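Local coordinates for glycosyl hydrolase family 2, TIM barrel domain protein (Parabacteroides merdae ATCC 43184, PDB 6DXU) that probably hydrolyses beta-glucuronides, as a glycoside hydrolase family 2 beta-glucuronidase of a human gut bacterium, at residues L222-S227 and Y286-T291; A748-Q753 and A822-K827. One frame throughout, in Å; residues are numbered along the deposited sequence.

Contact 1: L222-S227 and Y286-T291; sequences LKVKTS and YTCELT
Cys288 SG is met by both methyl groups of Val224. Val224 CG2 lies 4.0 Å from Cys288 SG, and Val224 CG1 stands slightly farther from Cys288 SG, at 4.2 Å. The sulfur therefore sits against the forked end of the valine. No polar bond joins segments 222-227 and 286-291, and the thiol counts here as an apolar group. Cys288 has its SG anti to the backbone N (chi1 179°), which sends the sulfur beside its own carbonyl carbon and in against Val224.

Leu290, two residues on, gives the second touch. Leu290 CD2 comes within 4.1 Å of Val224 CG1. These two side chains do not meet end to end. They pass each other in opposite directions, so the contact is made flank against flank. Val224 CG1 is thus shared between Cys288 and Leu290, while Val224 CG2 turns to the sulfur. All of these distances are those of ordinary van der Waals packing, without strain. Val224, Cys288 and Leu290 are all buried.

Leu290 also packs across on Phe204 and Ile207 of strand 203-213, while Cys288 touches Val241 beside it in its own sheet. Val224 pairs by backbone hydrogen bonds with Leu267 and Ala268, which place it in the sheet of strand 263-273; Cys288 lies in the sheet of strand 237-244. A bound bicine lies about 10 Å from the side chain of Val224.

Strand 219-229 belongs to a three-stranded antiparallel sheet and strand 286-294 to a four-stranded one. Their inward side chains mesh across the interior. This is the face-to-face sheet packing of a beta sandwich, consistent with the immunoglobulin-like domain of glycoside hydrolase family 2.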
loop_
_atom_site.group_PDB
_atom_site.type_symbol
_atom_site.label_atom_id
_atom_site.label_comp_id
_atom_site.label_asym_id
_atom_site.label_seq_id
_atom_site.Cartn_x
_atom_site.Cartn_y
_atom_site.Cartn_z
ATOM N N LEU D 222 -32.086 -6.758 -36.181
ATOM C CA LEU D 222 -30.943 -7.354 -35.506
ATOM C C LEU D 222 -29.724 -6.481 -35.767
ATOM O O LEU D 222 -29.407 -6.183 -36.924
ATOM C CB LEU D 222 -30.704 -8.794 -35.977
ATOM C CG LEU D 222 -29.432 -9.450 -35.424
ATOM C CD1 LEU D 222 -29.555 -9.687 -33.916
ATOM C CD2 LEU D 222 -29.145 -10.763 -36.143
ATOM N N LYS D 223 -29.073 -6.037 -34.695
ATOM C CA LYS D 223 -27.782 -5.369 -34.766
ATOM C C LYS D 223 -26.746 -6.299 -34.160
ATOM O O LYS D 223 -26.932 -6.791 -33.042
ATOM C CB LYS D 223 -27.783 -4.035 -34.015
ATOM C CG LYS D 223 -28.621 -2.935 -34.654
ATOM C CD LYS D 223 -28.396 -1.605 -33.928
ATOM C CE LYS D 223 -29.695 -0.830 -33.754
ATOM N NZ LYS D 223 -29.406 0.596 -33.421
ATOM N N VAL D 224 -25.684 -6.566 -34.910
ATOM C CA VAL D 224 -24.630 -7.476 -34.493
ATOM C C VAL D 224 -23.434 -6.618 -34.113
ATOM O O VAL D 224 -22.815 -5.990 -34.983
ATOM C CB VAL D 224 -24.259 -8.474 -35.594
ATOM C CG1 VAL D 224 -23.122 -9.367 -35.131
ATOM C CG2 VAL D 224 -25.485 -9.322 -36.022
ATOM N N LYS D 225 -23.117 -6.574 -32.823
ATOM C CA LYS D 225 -21.982 -5.802 -32.336
ATOM C C LYS D 225 -20.974 -6.740 -31.692
ATOM O O LYS D 225 -21.332 -7.745 -31.067
ATOM C CB LYS D 225 -22.417 -4.723 -31.332
ATOM C CG LYS D 225 -23.288 -3.632 -31.936
ATOM C CD LYS D 225 -23.879 -2.724 -30.862
ATOM C CE LYS D 225 -24.730 -1.615 -31.479
ATOM N NZ LYS D 225 -25.432 -0.824 -30.429
ATOM N N THR D 226 -19.701 -6.412 -31.848
ATOM C CA THR D 226 -18.666 -7.283 -31.329
ATOM C C THR D 226 -17.499 -6.451 -30.820
ATOM O O THR D 226 -17.318 -5.295 -31.206
ATOM C CB THR D 226 -18.197 -8.279 -32.393
ATOM O OG1 THR D 226 -17.368 -9.271 -31.775
ATOM C CG2 THR D 226 -17.414 -7.578 -33.481
ATOM N N SER D 227 -16.750 -7.049 -29.901
ATOM C CA SER D 227 -15.456 -6.549 -29.453
ATOM C C SER D 227 -14.409 -7.591 -29.815
ATOM O O SER D 227 -14.575 -8.770 -29.492
ATOM C CB SER D 227 -15.445 -6.302 -27.939
ATOM O OG SER D 227 -16.377 -5.294 -27.582
ATOM N N TYR D 286 -32.958 -18.083 -33.603
ATOM C CA TYR D 286 -32.086 -17.825 -34.733
ATOM C C TYR D 286 -30.636 -18.031 -34.309
ATOM O O TYR D 286 -30.297 -17.981 -33.123
ATOM C CB TYR D 286 -32.269 -16.398 -35.243
ATOM C CG TYR D 286 -33.538 -16.167 -36.036
ATOM C CD1 TYR D 286 -33.498 -16.064 -37.419
ATOM C CD2 TYR D 286 -34.771 -16.076 -35.405
ATOM C CE1 TYR D 286 -34.654 -15.859 -38.158
ATOM C CE2 TYR D 286 -35.936 -15.873 -36.129
ATOM C CZ TYR D 286 -35.866 -15.762 -37.510
ATOM O OH TYR D 286 -37.008 -15.559 -38.250
ATOM N N THR D 287 -29.767 -18.229 -35.293
ATOM C CA THR D 287 -28.352 -18.410 -35.008
ATOM C C THR D 287 -27.546 -17.386 -35.788
ATOM O O THR D 287 -27.707 -17.261 -37.002
ATOM C CB THR D 287 -27.881 -19.814 -35.379
ATOM O OG1 THR D 287 -28.680 -20.784 -34.690
ATOM C CG2 THR D 287 -26.423 -19.985 -34.961
ATOM N N CYS D 288 -26.661 -16.674 -35.104
ATOM C CA CYS D 288 -25.745 -15.770 -35.776
ATOM C C CYS D 288 -24.372 -16.432 -35.777
ATOM O O CYS D 288 -23.855 -16.802 -34.716
ATOM C CB CYS D 288 -25.729 -14.401 -35.091
ATOM S SG CYS D 288 -24.591 -13.195 -35.852
ATOM N N GLU D 289 -23.802 -16.609 -36.964
ATOM C CA GLU D 289 -22.517 -17.273 -37.139
ATOM C C GLU D 289 -21.509 -16.235 -37.616
ATOM O O GLU D 289 -21.716 -15.605 -38.653
ATOM C CB GLU D 289 -22.649 -18.424 -38.138
ATOM C CG GLU D 289 -21.360 -19.131 -38.511
ATOM C CD GLU D 289 -21.592 -20.209 -39.564
ATOM O OE1 GLU D 289 -21.969 -19.859 -40.707
ATOM O OE2 GLU D 289 -21.407 -21.401 -39.239
ATOM N N LEU D 290 -20.423 -16.050 -36.857
ATOM C CA LEU D 290 -19.416 -15.040 -37.165
ATOM C C LEU D 290 -18.101 -15.731 -37.483
ATOM O O LEU D 290 -17.673 -16.625 -36.743
ATOM C CB LEU D 290 -19.213 -14.068 -35.995
ATOM C CG LEU D 290 -20.422 -13.275 -35.510
ATOM C CD1 LEU D 290 -20.010 -12.200 -34.501
ATOM C CD2 LEU D 290 -21.127 -12.655 -36.681
ATOM N N THR D 291 -17.454 -15.302 -38.567
ATOM C CA THR D 291 -16.169 -15.848 -38.989
ATOM C C THR D 291 -15.167 -14.715 -39.135
ATOM O O THR D 291 -15.480 -13.686 -39.734
ATOM C CB THR D 291 -16.301 -16.601 -40.314
ATOM O OG1 THR D 291 -17.184 -17.710 -40.130
ATOM C CG2 THR D 291 -14.953 -17.108 -40.790
#

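Contact 2: A748-Q753 and A822-K827; sequences ALVQVQ and AFLELK
Val750 and Leu824 reach toward each other tip to tip, and theirs is the closest approach between strands 748-753 and 822-826. Leu824 CD2 lies 3.8 Å from Val750 CG2. Leu824 CD2 is also 4.1 Å from Val750 CG1, so this methyl rests against both branches of the valine.

Leu826 makes the remaining apolar touches. With CG anti to its carbonyl carbon and beside its own N (chi1 -66°), it splits its two methyls between Ala748 and Val750. Leu826 CD2 lies 4.2 Å from Ala748 CB. Leu826 CD1 lies 4.3 Å from Val750 CG2.

Backbone hydrogen bonds tie 748-753 to its own sheet: Ala748 bonds to Ile803 and Val750 to Ile801, both of strand 798-804. Strand 822-826 pairs with strand 810-815 in the other sheet. The two strand axes are 10.0 Å apart at closest approach and lie at 162°, so they are nearly antiparallel across two facing sheets. Ile803 touches both Val750 and Leu826. Phe823, on the same strand as Leu824, packs on Ala774 of a neighbouring subunit.

The touching atoms are all methyl carbons at ordinary van der Waals distances. The touch between the two sheets of this C-terminal sandwich is therefore one of van der Waals packing and, probably, of burying apolar surface, with no direction imposed by hydrogen bonds.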
loop_
_atom_site.group_PDB
_atom_site.type_symbol
_atom_site.label_atom_id
_atom_site.label_comp_id
_atom_site.label_asym_id
_atom_site.label_seq_id
_atom_site.Cartn_x
_atom_site.Cartn_y
_atom_site.Cartn_z
ATOM N N ALA D 748 -27.385 -51.940 -0.014
ATOM C CA ALA D 748 -28.471 -52.456 0.800
ATOM C C ALA D 748 -29.331 -51.291 1.259
ATOM O O ALA D 748 -28.814 -50.217 1.577
ATOM C CB ALA D 748 -27.946 -53.232 2.007
ATOM N N LEU D 749 -30.642 -51.486 1.259
ATOM C CA LEU D 749 -31.579 -50.485 1.762
ATOM C C LEU D 749 -32.097 -50.924 3.123
ATOM O O LEU D 749 -32.724 -51.982 3.244
ATOM C CB LEU D 749 -32.734 -50.264 0.780
ATOM C CG LEU D 749 -33.800 -49.267 1.247
ATOM C CD1 LEU D 749 -33.226 -47.870 1.517
ATOM C CD2 LEU D 749 -34.925 -49.197 0.217
ATOM N N VAL D 750 -31.828 -50.124 4.138
ATOM C CA VAL D 750 -32.168 -50.438 5.519
ATOM C C VAL D 750 -33.365 -49.602 5.933
ATOM O O VAL D 750 -33.460 -48.416 5.589
ATOM C CB VAL D 750 -30.970 -50.196 6.457
ATOM C CG1 VAL D 750 -31.405 -50.235 7.915
ATOM C CG2 VAL D 750 -29.908 -51.247 6.213
ATOM N N GLN D 751 -34.292 -50.223 6.656
ATOM C CA GLN D 751 -35.496 -49.564 7.136
ATOM C C GLN D 751 -35.540 -49.631 8.653
ATOM O O GLN D 751 -35.256 -50.679 9.251
ATOM C CB GLN D 751 -36.760 -50.210 6.541
ATOM C CG GLN D 751 -38.070 -49.690 7.134
ATOM C CD GLN D 751 -39.295 -50.389 6.555
ATOM O OE1 GLN D 751 -39.926 -49.892 5.616
ATOM N NE2 GLN D 751 -39.628 -51.550 7.109
ATOM N N VAL D 752 -35.901 -48.509 9.262
ATOM C CA VAL D 752 -36.153 -48.406 10.694
ATOM C C VAL D 752 -37.630 -48.111 10.876
ATOM O O VAL D 752 -38.183 -47.251 10.180
ATOM C CB VAL D 752 -35.301 -47.297 11.338
ATOM C CG1 VAL D 752 -35.656 -47.133 12.813
ATOM C CG2 VAL D 752 -33.827 -47.590 11.152
ATOM N N GLN D 753 -38.271 -48.813 11.809
ATOM C CA GLN D 753 -39.660 -48.539 12.161
ATOM C C GLN D 753 -39.753 -48.345 13.667
ATOM O O GLN D 753 -39.404 -49.244 14.440
ATOM C CB GLN D 753 -40.589 -49.672 11.700
ATOM C CG GLN D 753 -42.041 -49.481 12.114
ATOM C CD GLN D 753 -42.705 -48.296 11.427
ATOM O OE1 GLN D 753 -42.805 -48.264 10.205
ATOM N NE2 GLN D 753 -43.178 -47.332 12.212
ATOM N N ALA D 822 -30.488 -50.130 18.411
ATOM C CA ALA D 822 -30.746 -51.363 17.681
ATOM C C ALA D 822 -29.652 -51.607 16.653
ATOM O O ALA D 822 -28.996 -50.670 16.193
ATOM C CB ALA D 822 -32.113 -51.322 16.989
ATOM N N PHE D 823 -29.453 -52.879 16.294
ATOM C CA PHE D 823 -28.338 -53.266 15.438
ATOM C C PHE D 823 -28.804 -54.186 14.323
ATOM O O PHE D 823 -29.734 -54.983 14.491
ATOM C CB PHE D 823 -27.218 -53.953 16.255
ATOM C CG PHE D 823 -26.633 -53.085 17.343
ATOM C CD1 PHE D 823 -25.459 -52.381 17.132
ATOM C CD2 PHE D 823 -27.256 -52.981 18.573
ATOM C CE1 PHE D 823 -24.913 -51.589 18.136
ATOM C CE2 PHE D 823 -26.735 -52.185 19.575
ATOM C CZ PHE D 823 -25.554 -51.482 19.353
ATOM N N LEU D 824 -28.150 -54.063 13.170
ATOM C CA LEU D 824 -28.425 -54.916 12.025
ATOM C C LEU D 824 -27.117 -55.283 11.347
ATOM O O LEU D 824 -26.328 -54.398 11.004
ATOM C CB LEU D 824 -29.351 -54.224 11.018
ATOM C CG LEU D 824 -29.708 -54.999 9.752
ATOM C CD1 LEU D 824 -30.591 -56.210 10.084
ATOM C CD2 LEU D 824 -30.400 -54.081 8.740
ATOM N N GLU D 825 -26.884 -56.581 11.169
ATOM C CA GLU D 825 -25.731 -57.045 10.411
ATOM C C GLU D 825 -26.014 -57.016 8.915
ATOM O O GLU D 825 -27.113 -57.356 8.472
ATOM C CB GLU D 825 -25.325 -58.461 10.831
ATOM C CG GLU D 825 -23.854 -58.751 10.603
ATOM C CD GLU D 825 -23.515 -60.229 10.718
ATOM O OE1 GLU D 825 -24.405 -61.020 11.098
ATOM O OE2 GLU D 825 -22.366 -60.603 10.391
ATOM N N LEU D 826 -25.023 -56.578 8.142
ATOM C CA LEU D 826 -25.081 -56.594 6.683
ATOM C C LEU D 826 -23.933 -57.440 6.146
ATOM O O LEU D 826 -22.763 -57.095 6.343
ATOM C CB LEU D 826 -25.004 -55.177 6.117
ATOM C CG LEU D 826 -26.183 -54.255 6.419
ATOM C CD1 LEU D 826 -25.900 -52.857 5.856
ATOM C CD2 LEU D 826 -27.456 -54.835 5.837
ATOM N N LYS D 827 -24.257 -58.564 5.521
ATOM C CA LYS D 827 -23.263 -59.425 4.899
ATOM C C LYS D 827 -23.298 -59.292 3.383
ATOM O O LYS D 827 -24.295 -58.874 2.795
ATOM C CB LYS D 827 -23.479 -60.887 5.298
ATOM C CG LYS D 827 -23.281 -61.169 6.772
#

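Overall arrangement
Contact 1 and contact 2 share no strand and lie in different sandwich domains, on opposite sides of the chain's centre. Their own centres are 60 Å apart, and their nearest atoms about 45 Å. Both are interior contacts between facing sheets, and both lack polar bonds between their segments. Contact 1 is the more fully enclosed, since all three of its touching residues are buried and no other subunit reaches its segments. In contact 2 Leu824 is partly exposed, and strand 822-826 is outermost in its sheet and touches another subunit. Their chemistry differs slightly: contact 1 includes a cysteine sulfur, whereas contact 2 is purely aliphatic.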